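Local atomic coordinates of petrobactin biosynthesis protein AsbB (PDB entry 3TO3), a protein that catalyses the ATP-dependent condensation of spermidine with citryl-spermidine intermediates, a step in the biosynthesis of the siderophore petrobactin. Residues B[64-69]-B[87-92]; B[57-62]-B[108-113]; B[229-234]-B[267-272]; B[193-198]-B[239-244]. One frame throughout, in Å; residues are numbered along the deposited sequence. Where two conformers were deposited one is given.

Contact 1: B[64-69]-B[87-92]; sequences KSVTYE and IVRVQD
Tyr68 and Arg89 face each other as a non-hydrogen-bonded pair of antiparallel strands, and their side chains leave the sheet on the same side. CE1 of the Tyr68 ring lies 3.5 Å from CB of Arg89, and further out the phenol oxygen comes up at the edge of the guanidinium, close to its plane; ring and guanidinium planes stand 71° apart. Arg89 runs straight from CG to NE, with CG anti to the backbone N (chi1 -177°), which carries its head group back along the neighbouring strand to Val66. There CG2 of Val66 sits over the centre of the guanidinium face, 3.6 Å from Arg89 CZ. The polar ends of both Tyr68 and Arg89 go to Glu106 of helix 100-110: Tyr68 OH by a hydrogen bond, Arg89 NE by a salt bridge.

On the other side of the sheet Thr67 stands beside Val90 and Glu69 beside Val88, with Glu69 CD reaching diagonally to Val90 CG2 at 3.9 Å. Backbone bonds close the two hydrogen-bonded pairs, the shortest from Val90 N to Thr67 O at 2.6 Å. Where regular pairing ends, Gln91 NE2 is held mainly by the carboxylate of Asp60 and adds only a weak bond to Ser65 O (3.3 Å). This is antiparallel ladder pairing in the N-terminal beta sheet, with helix 100-110 packed over the face that bears Tyr68 and Arg89.

Contact 2: B[57-62]-B[108-113]; sequences QGLDED and FRVVNV
This is a helix-on-sheet contact in the N-terminal region: the weakly hydrogen-bonded C-terminal part of helix 100-110 rests against the end of strand 52-59, in an antiparallel sheet, and the turn that follows the strand. Two neighbouring residues do the work. Val110 sends CG2 onto the backbone of Gly58, 3.6 Å from its CA. The same methyl meets CG of Leu59 at 4.0 Å, the two side chains crossing at about a right angle. Arg109 lies alongside, its CB 3.9 Å from CB of Leu59.

From there the arginine is extended from CG to NE and passes along the turn at Asp60 and Glu61. One guanidinium face is laid over this backbone, with CA of Glu61 above its centre and the carbonyl carbon of Asp60 nearer the rim. The carboxylate of Asp60 turns elsewhere, to the backbone N of Lys64, and Glu61 also packs on Asn358 of the second subunit. The polar bond between the segments runs from Arg109 NH1 to Leu59 O, 3.0 Å long and bent to 142° at the hydrogen, with the oxygen 23° out of the guanidinium plane.

Contact 3: B[229-234]-B[267-272]; sequences ERIHSM and GIIYLG
With CG of Arg230 anti to its own N (chi1 169°) and the chain bent at chi3 (148°), the guanidinium leaves helix 221-232 and reaches the backbone of Tyr270. There a single carbonyl takes two N-H groups: NH2 binds Tyr270 O at 2.7 Å, with donor and acceptor lying in each other's planes, and NE adds a weaker, more bent bond to the same oxygen at 3.2 Å. Two N-H groups on one oxygen would limit the rotation of the head group, whose NH2 also lies near the plane of the Tyr270 ring, at its edge. That ring meets His8 of the second subunit edge-to-face, which puts this end of the contact at the dimer interface.

Beside the polar bonds runs an apolar seam. Met234, a selenomethionine, bends at chi3 and slides past Ile269 in the opposite direction, bringing SE to 3.6 Å from Ile269 CG2. Ile231 uses both of its branches: CG2 touches Ile269 CD1 at 4.0 Å, while CG1 points to Leu271 CD2 at 4.2 Å. Ser233 OG turns back to bond Arg230 O at 2.7 Å.

Ile231 also packs on Ala195, Tyr241 and Phe243. Helix 221-232 thus lies on one face of the three-stranded antiparallel sheet, whose strand 268-273 carries a classic beta bulge at Leu271 and Gly272 opposite Trp193.

Contact 4: B[193-198]-B[239-244]; sequences WIAAHK and KQYLFI
An antiparallel ladder joins strand 192-197, the middle strand of a three-stranded sheet, to the outer strand 241-246. Backbone bonds in both directions link Ile194 with Ile244 and Ala196 with Leu242; Ala196 N to Leu242 O and Leu242 N to Ala196 O are both 2.8 Å. Between them, Ala195 and Phe243 are a non-hydrogen-bonded pair, and CB of Ala195 packs on CD1 of Tyr241 at 3.7 Å. Helix 221-232 covers this face of the sheet through Ile231, while Ile194, Ala196 and Ile244 occupy the other, with Ile244 continuing onto strand 345-355 of the large mixed sheet.

The His197-Tyr241 pair is T-shaped: the imidazole turns its edge to the tyrosine face, centroids 5.1 Å apart and planes at 64°. With CG anti to the backbone N (chi1 -165°), His197 lies alongside Gln240, whose CB makes a CH-pi contact over the imidazole face. A water bridges His197 NE2 and Gln240 NE2, at 2.9 Å from each, and His197 ND1 is bonded to the backbone N of Lys199; Tyr241 OH goes to Lys266 O. Beyond the last pair Lys198 N bonds Gln240 O, and the extended side chain of Lys198 passes Leu242 CG so that NZ hydrogen-bonds Lys239 O at 3.0 Å.

From the N terminus, strand 52-59 opens contact 2, which closes only when helix 100-110 returns to it; contact 1 opens and closes within that loop, pairing strands 65-74 and 88-90. The two touch, since strands 52-59 and 65-74 are neighbours in one sheet, with Val66 O at 2.9 Å from Gly58 N. Contacts 4 and 3 follow later and cross: 193-198, 229-234, 239-244 and 267-272 alternate along the chain. Strand 192-197 lies between strands 241-246 and 268-273, so contact 4 builds one edge of that sheet while contact 3 lays helix 221-232 on it. Centres of contacts 1 and 4 are about 60 Å apart.

Contact 1: B[64-69]-B[87-92]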
loop_
_atom_site.group_PDB
_atom_site.type_symbol
_atom_site.label_atom_id
_atom_site.label_comp_id
_atom_site.label_asym_id
_atom_site.label_seq_id
_atom_site.Cartn_x
_atom_site.Cartn_y
_atom_site.Cartn_z
ATOM N N LYS B 64 -29.300 -4.157 -15.452
ATOM C CA LYS B 64 -30.689 -3.740 -15.286
ATOM C C LYS B 64 -30.728 -2.373 -14.588
ATOM O O LYS B 64 -29.974 -2.112 -13.620
ATOM C CB LYS B 64 -31.502 -4.789 -14.511
ATOM C CG LYS B 64 -32.990 -4.466 -14.395
ATOM C CD LYS B 64 -33.704 -5.343 -13.357
ATOM C CE LYS B 64 -34.944 -4.626 -12.807
ATOM N NZ LYS B 64 -35.708 -5.406 -11.781
ATOM N N SER B 65 -31.595 -1.494 -15.082
ATOM C CA SER B 65 -31.602 -0.139 -14.572
ATOM C C SER B 65 -31.980 -0.060 -13.085
ATOM O O SER B 65 -32.754 -0.863 -12.547
ATOM C CB SER B 65 -32.449 0.793 -15.445
ATOM O OG SER B 65 -33.814 0.697 -15.132
ATOM N N VAL B 66 -31.385 0.910 -12.422
ATOM C CA VAL B 66 -31.652 1.148 -11.023
ATOM C C VAL B 66 -31.695 2.661 -10.880
ATOM O O VAL B 66 -31.146 3.374 -11.711
ATOM C CB VAL B 66 -30.533 0.542 -10.163
ATOM C CG1 VAL B 66 -29.307 1.433 -10.186
ATOM C CG2 VAL B 66 -30.997 0.346 -8.758
ATOM N N THR B 67 -32.350 3.155 -9.837
ATOM C CA THR B 67 -32.434 4.591 -9.587
ATOM C C THR B 67 -32.124 4.883 -8.122
ATOM O O THR B 67 -32.620 4.193 -7.234
ATOM C CB THR B 67 -33.827 5.147 -9.978
ATOM O OG1 THR B 67 -33.850 5.401 -11.382
ATOM C CG2 THR B 67 -34.122 6.451 -9.276
ATOM N N TYR B 68 -31.302 5.907 -7.876
ATOM C CA TYR B 68 -31.094 6.434 -6.526
ATOM C C TYR B 68 -31.842 7.741 -6.320
ATOM O O TYR B 68 -31.765 8.633 -7.154
ATOM C CB TYR B 68 -29.614 6.622 -6.242
ATOM C CG TYR B 68 -28.868 5.321 -6.206
ATOM C CD1 TYR B 68 -28.761 4.614 -5.032
ATOM C CD2 TYR B 68 -28.304 4.776 -7.359
ATOM C CE1 TYR B 68 -28.104 3.430 -4.979
ATOM C CE2 TYR B 68 -27.632 3.563 -7.318
ATOM C CZ TYR B 68 -27.528 2.910 -6.104
ATOM O OH TYR B 68 -26.877 1.716 -5.969
ATOM N N GLU B 69 -32.561 7.850 -5.204
ATOM C CA GLU B 69 -33.447 8.982 -4.961
ATOM C C GLU B 69 -33.082 9.690 -3.685
ATOM O O GLU B 69 -32.784 9.054 -2.685
ATOM C CB GLU B 69 -34.893 8.524 -4.797
ATOM C CG GLU B 69 -35.605 8.175 -6.075
ATOM C CD GLU B 69 -37.083 7.823 -5.857
ATOM O OE1 GLU B 69 -37.584 7.932 -4.704
ATOM O OE2 GLU B 69 -37.739 7.431 -6.850
ATOM N N ILE B 87 -30.184 8.487 1.112
ATOM C CA ILE B 87 -30.098 8.086 -0.268
ATOM C C ILE B 87 -30.600 6.665 -0.468
ATOM O O ILE B 87 -30.046 5.705 0.087
ATOM C CB ILE B 87 -28.675 8.287 -0.790
ATOM C CG1 ILE B 87 -28.391 9.800 -0.863
ATOM C CG2 ILE B 87 -28.502 7.617 -2.155
ATOM C CD1 ILE B 87 -27.106 10.163 -0.339
ATOM N N VAL B 88 -31.672 6.559 -1.254
ATOM C CA VAL B 88 -32.440 5.330 -1.407
ATOM C C VAL B 88 -32.262 4.722 -2.790
ATOM O O VAL B 88 -32.348 5.421 -3.818
ATOM C CB VAL B 88 -33.943 5.602 -1.210
ATOM C CG1 VAL B 88 -34.730 4.330 -1.359
ATOM C CG2 VAL B 88 -34.175 6.215 0.156
ATOM N N ARG B 89 -32.010 3.418 -2.811
ATOM C CA ARG B 89 -31.897 2.689 -4.059
ATOM C C ARG B 89 -33.246 2.103 -4.465
ATOM O O ARG B 89 -33.838 1.308 -3.736
ATOM C CB ARG B 89 -30.876 1.568 -3.918
ATOM C CG ARG B 89 -30.617 0.762 -5.200
ATOM C CD ARG B 89 -29.586 -0.291 -4.901
ATOM N NE ARG B 89 -29.105 -1.035 -6.057
ATOM C CZ ARG B 89 -29.678 -2.134 -6.535
ATOM N NH1 ARG B 89 -30.801 -2.605 -5.986
ATOM N NH2 ARG B 89 -29.134 -2.759 -7.572
ATOM N N VAL B 90 -33.730 2.489 -5.639
ATOM C CA VAL B 90 -35.014 1.996 -6.129
ATOM C C VAL B 90 -34.891 1.069 -7.332
ATOM O O VAL B 90 -34.455 1.488 -8.412
ATOM C CB VAL B 90 -35.909 3.147 -6.539
ATOM C CG1 VAL B 90 -37.298 2.626 -6.891
ATOM C CG2 VAL B 90 -35.955 4.159 -5.411
ATOM N N GLN B 91 -35.208 -0.206 -7.132
ATOM C CA GLN B 91 -35.372 -1.095 -8.258
ATOM C C GLN B 91 -36.718 -1.800 -8.202
ATOM O O GLN B 91 -37.676 -1.422 -8.880
ATOM C CB GLN B 91 -34.244 -2.116 -8.246
ATOM C CG GLN B 91 -34.290 -3.112 -9.380
ATOM C CD GLN B 91 -32.967 -3.819 -9.518
ATOM O OE1 GLN B 91 -32.573 -4.605 -8.645
ATOM N NE2 GLN B 91 -32.242 -3.507 -10.592
ATOM N N ASP B 92 -36.807 -2.815 -7.359
ATOM C CA ASP B 92 -38.082 -3.464 -7.161
ATOM C C ASP B 92 -38.718 -2.772 -5.975
ATOM O O ASP B 92 -39.773 -2.155 -6.103
ATOM C CB ASP B 92 -37.930 -4.973 -6.963
ATOM C CG ASP B 92 -37.829 -5.729 -8.286
ATOM O OD1 ASP B 92 -38.087 -5.116 -9.350
ATOM O OD2 ASP B 92 -37.508 -6.941 -8.259
#

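Contact 2: B[57-62]-B[108-113]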
loop_
_atom_site.group_PDB
_atom_site.type_symbol
_atom_site.label_atom_id
_atom_site.label_comp_id
_atom_site.label_asym_id
_atom_site.label_seq_id
_atom_site.Cartn_x
_atom_site.Cartn_y
_atom_site.Cartn_z
ATOM N N GLN B 57 -29.557 7.963 -12.117
ATOM C CA GLN B 57 -29.568 6.711 -12.887
ATOM C C GLN B 57 -28.383 5.797 -12.571
ATOM O O GLN B 57 -27.266 6.263 -12.372
ATOM C CB GLN B 57 -29.522 7.041 -14.379
ATOM C CG GLN B 57 -30.749 7.735 -14.919
ATOM C CD GLN B 57 -31.994 6.869 -14.808
ATOM O OE1 GLN B 57 -31.937 5.646 -15.002
ATOM N NE2 GLN B 57 -33.128 7.498 -14.478
ATOM N N GLY B 58 -28.613 4.494 -12.578
ATOM C CA GLY B 58 -27.515 3.532 -12.538
ATOM C C GLY B 58 -27.898 2.233 -13.243
ATOM O O GLY B 58 -29.003 2.111 -13.788
ATOM N N LEU B 59 -26.979 1.269 -13.253
ATOM C CA LEU B 59 -27.232 -0.066 -13.793
ATOM C C LEU B 59 -26.607 -1.073 -12.851
ATOM O O LEU B 59 -25.488 -0.860 -12.388
ATOM C CB LEU B 59 -26.577 -0.236 -15.167
ATOM C CG LEU B 59 -27.170 0.461 -16.385
ATOM C CD1 LEU B 59 -26.270 0.214 -17.623
ATOM C CD2 LEU B 59 -28.599 -0.014 -16.651
ATOM N N ASP B 60 -27.308 -2.167 -12.565
ATOM C CA ASP B 60 -26.742 -3.200 -11.706
ATOM C C ASP B 60 -25.824 -4.089 -12.516
ATOM O O ASP B 60 -25.615 -3.848 -13.697
ATOM C CB ASP B 60 -27.814 -4.000 -10.957
ATOM C CG ASP B 60 -28.733 -4.778 -11.871
ATOM O OD1 ASP B 60 -28.407 -4.994 -13.060
ATOM O OD2 ASP B 60 -29.791 -5.211 -11.372
ATOM N N GLU B 61 -25.250 -5.104 -11.889
ATOM C CA GLU B 61 -24.263 -5.922 -12.584
ATOM C C GLU B 61 -24.851 -6.755 -13.733
ATOM O O GLU B 61 -24.139 -7.143 -14.657
ATOM C CB GLU B 61 -23.473 -6.780 -11.589
ATOM C CG GLU B 61 -24.286 -7.336 -10.437
ATOM C CD GLU B 61 -23.465 -8.248 -9.539
ATOM O OE1 GLU B 61 -24.061 -8.857 -8.623
ATOM O OE2 GLU B 61 -22.232 -8.360 -9.749
ATOM N N ASP B 62 -26.157 -6.982 -13.684
ATOM C CA ASP B 62 -26.899 -7.671 -14.746
ATOM C C ASP B 62 -27.386 -6.645 -15.768
ATOM O O ASP B 62 -28.222 -6.934 -16.628
ATOM C CB ASP B 62 -28.064 -8.472 -14.180
ATOM C CG ASP B 62 -27.688 -9.225 -12.932
ATOM O OD1 ASP B 62 -26.520 -9.670 -12.844
ATOM O OD2 ASP B 62 -28.552 -9.354 -12.033
ATOM N N PHE B 108 -21.632 4.668 -12.052
ATOM C CA PHE B 108 -20.605 4.782 -13.086
ATOM C C PHE B 108 -20.634 3.705 -14.198
ATOM O O PHE B 108 -19.724 3.632 -15.040
ATOM C CB PHE B 108 -19.220 5.051 -12.480
ATOM C CG PHE B 108 -19.135 6.395 -11.769
ATOM C CD1 PHE B 108 -19.363 7.579 -12.461
ATOM C CD2 PHE B 108 -18.857 6.475 -10.420
ATOM C CE1 PHE B 108 -19.309 8.816 -11.818
ATOM C CE2 PHE B 108 -18.796 7.725 -9.764
ATOM C CZ PHE B 108 -19.024 8.891 -10.468
ATOM N N ARG B 109 -21.657 2.852 -14.186
ATOM C CA ARG B 109 -21.916 2.025 -15.357
ATOM C C ARG B 109 -22.613 2.891 -16.421
ATOM O O ARG B 109 -22.526 2.642 -17.615
ATOM C CB ARG B 109 -22.777 0.812 -15.017
ATOM C CG ARG B 109 -22.078 -0.235 -14.206
ATOM C CD ARG B 109 -22.707 -1.635 -14.395
ATOM N NE ARG B 109 -21.946 -2.613 -13.618
ATOM C CZ ARG B 109 -22.042 -2.767 -12.299
ATOM N NH1 ARG B 109 -22.898 -2.033 -11.592
ATOM N NH2 ARG B 109 -21.289 -3.671 -11.685
ATOM N N VAL B 110 -23.351 3.887 -15.961
ATOM C CA VAL B 110 -24.011 4.834 -16.832
ATOM C C VAL B 110 -23.073 5.947 -17.271
ATOM O O VAL B 110 -23.063 6.337 -18.427
ATOM C CB VAL B 110 -25.243 5.420 -16.124
ATOM C CG1 VAL B 110 -25.842 6.539 -16.930
ATOM C CG2 VAL B 110 -26.271 4.316 -15.850
ATOM N N VAL B 111 -22.277 6.456 -16.339
ATOM C CA VAL B 111 -21.408 7.597 -16.595
ATOM C C VAL B 111 -19.943 7.157 -16.580
ATOM O O VAL B 111 -19.488 6.618 -15.596
ATOM C CB VAL B 111 -21.641 8.687 -15.505
ATOM C CG1 VAL B 111 -20.472 9.685 -15.443
ATOM C CG2 VAL B 111 -22.964 9.397 -15.751
ATOM N N ASN B 112 -19.194 7.399 -17.644
ATOM C CA ASN B 112 -17.821 6.884 -17.700
ATOM C C ASN B 112 -16.748 7.577 -16.842
ATOM O O ASN B 112 -16.626 8.808 -16.840
ATOM C CB ASN B 112 -17.336 6.783 -19.143
ATOM C CG ASN B 112 -16.436 5.586 -19.351
ATOM O OD1 ASN B 112 -15.206 5.693 -19.291
ATOM N ND2 ASN B 112 -17.049 4.421 -19.554
ATOM N N VAL B 113 -15.981 6.776 -16.101
ATOM C CA VAL B 113 -14.810 7.289 -15.392
ATOM C C VAL B 113 -13.588 6.380 -15.600
ATOM O O VAL B 113 -13.692 5.346 -16.232
ATOM C CB VAL B 113 -15.085 7.515 -13.878
ATOM C CG1 VAL B 113 -16.065 8.684 -13.668
ATOM C CG2 VAL B 113 -15.611 6.241 -13.207
#

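Contact 3: B[229-234]-B[267-272]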
loop_
_atom_site.group_PDB
_atom_site.type_symbol
_atom_site.label_atom_id
_atom_site.label_comp_id
_atom_site.label_asym_id
_atom_site.label_seq_id
_atom_site.Cartn_x
_atom_site.Cartn_y
_atom_site.Cartn_z
ATOM N N GLU B 229 29.121 12.786 19.612
ATOM C CA GLU B 229 30.124 11.833 20.079
ATOM C C GLU B 229 29.774 10.446 19.592
ATOM O O GLU B 229 30.648 9.604 19.426
ATOM C CB GLU B 229 30.256 11.846 21.604
ATOM C CG GLU B 229 31.639 12.279 22.105
ATOM C CD GLU B 229 32.743 11.266 21.777
ATOM O OE1 GLU B 229 32.426 10.122 21.367
ATOM O OE2 GLU B 229 33.934 11.618 21.931
ATOM N N ARG B 230 28.488 10.204 19.372
ATOM C CA ARG B 230 28.055 8.911 18.865
ATOM C C ARG B 230 28.472 8.729 17.396
ATOM O O ARG B 230 29.054 7.718 17.036
ATOM C CB ARG B 230 26.545 8.724 19.062
ATOM C CG ARG B 230 25.988 7.523 18.335
ATOM C CD ARG B 230 24.635 7.098 18.880
ATOM N NE ARG B 230 23.777 6.520 17.840
ATOM C CZ ARG B 230 24.051 5.395 17.176
ATOM N NH1 ARG B 230 25.169 4.719 17.441
ATOM N NH2 ARG B 230 23.209 4.947 16.238
ATOM N N ILE B 231 28.185 9.726 16.565
ATOM C CA ILE B 231 28.602 9.746 15.169
ATOM C C ILE B 231 30.110 9.561 15.051
ATOM O O ILE B 231 30.583 8.790 14.230
ATOM C CB ILE B 231 28.197 11.086 14.506
ATOM C CG1 ILE B 231 26.688 11.296 14.589
ATOM C CG2 ILE B 231 28.658 11.159 13.057
ATOM C CD1 ILE B 231 26.221 12.673 14.130
ATOM N N HIS B 232 30.866 10.263 15.885
ATOM C CA HIS B 232 32.327 10.202 15.822
ATOM C C HIS B 232 32.889 8.819 16.111
ATOM O O HIS B 232 33.917 8.445 15.567
ATOM C CB HIS B 232 32.978 11.215 16.762
ATOM C CG HIS B 232 34.470 11.221 16.682
ATOM N ND1 HIS B 232 35.154 11.768 15.617
ATOM C CD2 HIS B 232 35.411 10.723 17.518
ATOM C CE1 HIS B 232 36.453 11.623 15.809
ATOM N NE2 HIS B 232 36.636 10.988 16.954
ATOM N N SER B 233 32.208 8.065 16.964
ATOM C CA SER B 233 32.665 6.740 17.361
ATOM C C SER B 233 32.227 5.678 16.349
ATOM O O SER B 233 32.514 4.494 16.511
ATOM C CB SER B 233 32.119 6.394 18.739
ATOM O OG SER B 233 30.707 6.256 18.675
HETATM N N MSE B 234 31.491 6.101 15.331
HETATM C CA MSE B 234 31.218 5.256 14.170
HETATM C C MSE B 234 32.200 5.542 13.050
HETATM O O MSE B 234 31.999 5.105 11.920
HETATM C CB MSE B 234 29.805 5.439 13.663
HETATM C CG MSE B 234 28.807 5.383 14.760
HETATM SE SE MSE B 234 27.069 5.787 14.059
HETATM C CE MSE B 234 26.635 3.910 13.554
ATOM N N GLY B 267 24.801 7.594 5.303
ATOM C CA GLY B 267 24.109 8.769 4.806
ATOM C C GLY B 267 23.091 9.246 5.837
ATOM O O GLY B 267 22.776 10.440 5.919
ATOM N N ILE B 268 22.570 8.286 6.606
ATOM C CA ILE B 268 21.574 8.518 7.639
ATOM C C ILE B 268 21.970 7.746 8.897
ATOM O O ILE B 268 22.352 6.572 8.843
ATOM C CB ILE B 268 20.206 8.013 7.195
ATOM C CG1 ILE B 268 19.520 9.027 6.317
ATOM C CG2 ILE B 268 19.312 7.827 8.364
ATOM C CD1 ILE B 268 18.245 8.425 5.758
ATOM N N ILE B 269 21.909 8.397 10.043
ATOM C CA ILE B 269 22.307 7.716 11.267
ATOM C C ILE B 269 21.261 7.997 12.332
ATOM O O ILE B 269 20.893 9.153 12.574
ATOM C CB ILE B 269 23.666 8.210 11.797
ATOM C CG1 ILE B 269 24.765 8.053 10.748
ATOM C CG2 ILE B 269 24.033 7.479 13.075
ATOM C CD1 ILE B 269 26.096 8.725 11.118
ATOM N N TYR B 270 20.790 6.928 12.962
ATOM C CA TYR B 270 19.797 7.033 13.999
ATOM C C TYR B 270 20.458 7.532 15.286
ATOM O O TYR B 270 21.442 6.969 15.737
ATOM C CB TYR B 270 19.128 5.668 14.216
ATOM C CG TYR B 270 18.325 5.598 15.497
ATOM C CD1 TYR B 270 17.038 6.095 15.569
ATOM C CD2 TYR B 270 18.869 5.043 16.647
ATOM C CE1 TYR B 270 16.309 6.057 16.782
ATOM C CE2 TYR B 270 18.155 4.994 17.843
ATOM C CZ TYR B 270 16.878 5.496 17.902
ATOM O OH TYR B 270 16.188 5.450 19.105
ATOM N N LEU B 271 19.900 8.576 15.879
ATOM C CA LEU B 271 20.407 9.114 17.140
ATOM C C LEU B 271 19.535 8.685 18.340
ATOM O O LEU B 271 20.030 8.061 19.278
ATOM C CB LEU B 271 20.599 10.628 17.066
ATOM C CG LEU B 271 21.483 10.960 15.871
ATOM C CD1 LEU B 271 21.449 12.476 15.516
ATOM C CD2 LEU B 271 22.894 10.470 16.159
ATOM N N GLY B 272 18.260 9.055 18.338
ATOM C CA GLY B 272 17.364 8.670 19.426
ATOM C C GLY B 272 16.068 9.463 19.453
ATOM O O GLY B 272 15.644 10.010 18.437
#

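Contact 4: B[193-198]-B[239-244]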
loop_
_atom_site.group_PDB
_atom_site.type_symbol
_atom_site.label_atom_id
_atom_site.label_comp_id
_atom_site.label_asym_id
_atom_site.label_seq_id
_atom_site.Cartn_x
_atom_site.Cartn_y
_atom_site.Cartn_z
ATOM N N TRP B 193 15.183 11.508 16.308
ATOM C CA TRP B 193 16.251 12.342 15.752
ATOM C C TRP B 193 17.200 11.520 14.919
ATOM O O TRP B 193 17.690 10.485 15.381
ATOM C CB TRP B 193 17.063 13.011 16.871
ATOM C CG TRP B 193 16.398 14.219 17.422
ATOM C CD1 TRP B 193 15.727 14.307 18.592
ATOM C CD2 TRP B 193 16.275 15.498 16.787
ATOM N NE1 TRP B 193 15.207 15.558 18.741
ATOM C CE2 TRP B 193 15.531 16.314 17.645
ATOM C CE3 TRP B 193 16.747 16.035 15.583
ATOM C CZ2 TRP B 193 15.237 17.653 17.347
ATOM C CZ3 TRP B 193 16.465 17.340 15.288
ATOM C CH2 TRP B 193 15.709 18.146 16.171
ATOM N N ILE B 194 17.472 11.973 13.693
ATOM C CA ILE B 194 18.496 11.333 12.877
ATOM C C ILE B 194 19.553 12.354 12.457
ATOM O O ILE B 194 19.280 13.543 12.356
ATOM C CB ILE B 194 17.925 10.659 11.557
ATOM C CG1 ILE B 194 17.475 11.726 10.556
ATOM C CG2 ILE B 194 16.816 9.660 11.856
ATOM C CD1 ILE B 194 17.079 11.210 9.224
ATOM N N ALA B 195 20.761 11.876 12.203
ATOM C CA ALA B 195 21.747 12.664 11.511
ATOM C C ALA B 195 21.655 12.346 10.028
ATOM O O ALA B 195 21.535 11.186 9.639
ATOM C CB ALA B 195 23.140 12.354 12.029
ATOM N N ALA B 196 21.730 13.378 9.199
ATOM C CA ALA B 196 21.672 13.203 7.758
ATOM C C ALA B 196 22.893 13.853 7.141
ATOM O O ALA B 196 23.170 15.008 7.419
ATOM C CB ALA B 196 20.406 13.847 7.214
ATOM N N HIS B 197 23.598 13.125 6.285
ATOM C CA HIS B 197 24.808 13.619 5.646
ATOM C C HIS B 197 24.566 14.758 4.618
ATOM O O HIS B 197 23.626 14.725 3.798
ATOM C CB HIS B 197 25.568 12.466 5.026
ATOM C CG HIS B 197 26.984 12.799 4.653
ATOM N ND1 HIS B 197 27.305 13.791 3.751
ATOM C CD2 HIS B 197 28.159 12.239 5.024
ATOM C CE1 HIS B 197 28.616 13.838 3.595
ATOM N NE2 HIS B 197 29.158 12.904 4.355
ATOM N N LYS B 198 25.426 15.763 4.692
ATOM C CA LYS B 198 25.232 17.014 3.989
ATOM C C LYS B 198 25.460 16.850 2.493
ATOM O O LYS B 198 25.250 17.770 1.714
ATOM C CB LYS B 198 26.184 18.091 4.544
ATOM C CG LYS B 198 25.864 18.540 5.971
ATOM C CD LYS B 198 26.707 19.749 6.363
ATOM C CE LYS B 198 26.768 19.959 7.876
ATOM N NZ LYS B 198 27.730 21.061 8.293
ATOM N N LYS B 239 30.867 16.978 11.616
ATOM C CA LYS B 239 30.690 18.201 10.829
ATOM C C LYS B 239 30.083 17.973 9.430
ATOM O O LYS B 239 29.746 18.933 8.747
ATOM C CB LYS B 239 32.021 18.958 10.694
ATOM C CG LYS B 239 32.687 19.340 12.016
ATOM C CD LYS B 239 33.924 20.208 11.764
ATOM C CE LYS B 239 34.949 20.100 12.884
ATOM N NZ LYS B 239 35.697 18.803 12.822
ATOM N N GLN B 240 29.955 16.714 9.004
ATOM C CA GLN B 240 29.368 16.400 7.702
ATOM C C GLN B 240 27.859 16.141 7.762
ATOM O O GLN B 240 27.265 15.684 6.770
ATOM C CB GLN B 240 30.065 15.210 7.040
ATOM C CG GLN B 240 31.528 15.450 6.678
ATOM C CD GLN B 240 31.684 16.191 5.369
ATOM O OE1 GLN B 240 31.542 17.408 5.313
ATOM N NE2 GLN B 240 31.971 15.455 4.301
ATOM N N TYR B 241 27.253 16.362 8.931
ATOM C CA TYR B 241 25.834 16.021 9.122
ATOM C C TYR B 241 24.950 17.158 9.601
ATOM O O TYR B 241 25.372 17.999 10.395
ATOM C CB TYR B 241 25.695 14.873 10.115
ATOM C CG TYR B 241 26.270 13.583 9.612
ATOM C CD1 TYR B 241 25.450 12.583 9.133
ATOM C CD2 TYR B 241 27.647 13.372 9.594
ATOM C CE1 TYR B 241 25.974 11.402 8.665
ATOM C CE2 TYR B 241 28.181 12.201 9.113
ATOM C CZ TYR B 241 27.326 11.208 8.657
ATOM O OH TYR B 241 27.834 10.024 8.185
ATOM N N LEU B 242 23.716 17.167 9.113
ATOM C CA LEU B 242 22.658 17.962 9.730
ATOM C C LEU B 242 21.781 17.028 10.581
ATOM O O LEU B 242 21.988 15.822 10.594
ATOM C CB LEU B 242 21.849 18.671 8.650
ATOM C CG LEU B 242 22.644 19.678 7.795
ATOM C CD1 LEU B 242 21.862 20.153 6.559
ATOM C CD2 LEU B 242 23.065 20.916 8.644
ATOM N N PHE B 243 20.798 17.577 11.267
ATOM C CA PHE B 243 19.979 16.815 12.202
ATOM C C PHE B 243 18.544 17.071 11.876
ATOM O O PHE B 243 18.166 18.234 11.734
ATOM C CB PHE B 243 20.275 17.239 13.641
ATOM C CG PHE B 243 21.685 16.931 14.053
ATOM C CD1 PHE B 243 22.720 17.818 13.758
ATOM C CD2 PHE B 243 21.991 15.732 14.672
ATOM C CE1 PHE B 243 24.048 17.520 14.123
ATOM C CE2 PHE B 243 23.316 15.426 15.036
ATOM C CZ PHE B 243 24.333 16.316 14.768
ATOM N N ILE B 244 17.760 15.998 11.704
ATOM C CA ILE B 244 16.357 16.142 11.337
ATOM C C ILE B 244 15.483 15.289 12.244
ATOM O O ILE B 244 15.754 14.106 12.460
ATOM C CB ILE B 244 16.176 15.601 9.906
ATOM C CG1 ILE B 244 17.334 16.070 9.002
ATOM C CG2 ILE B 244 14.808 15.936 9.359
ATOM C CD1 ILE B 244 17.090 15.791 7.545
HETATM O O HOH W 1 32.077 12.602 4.516
#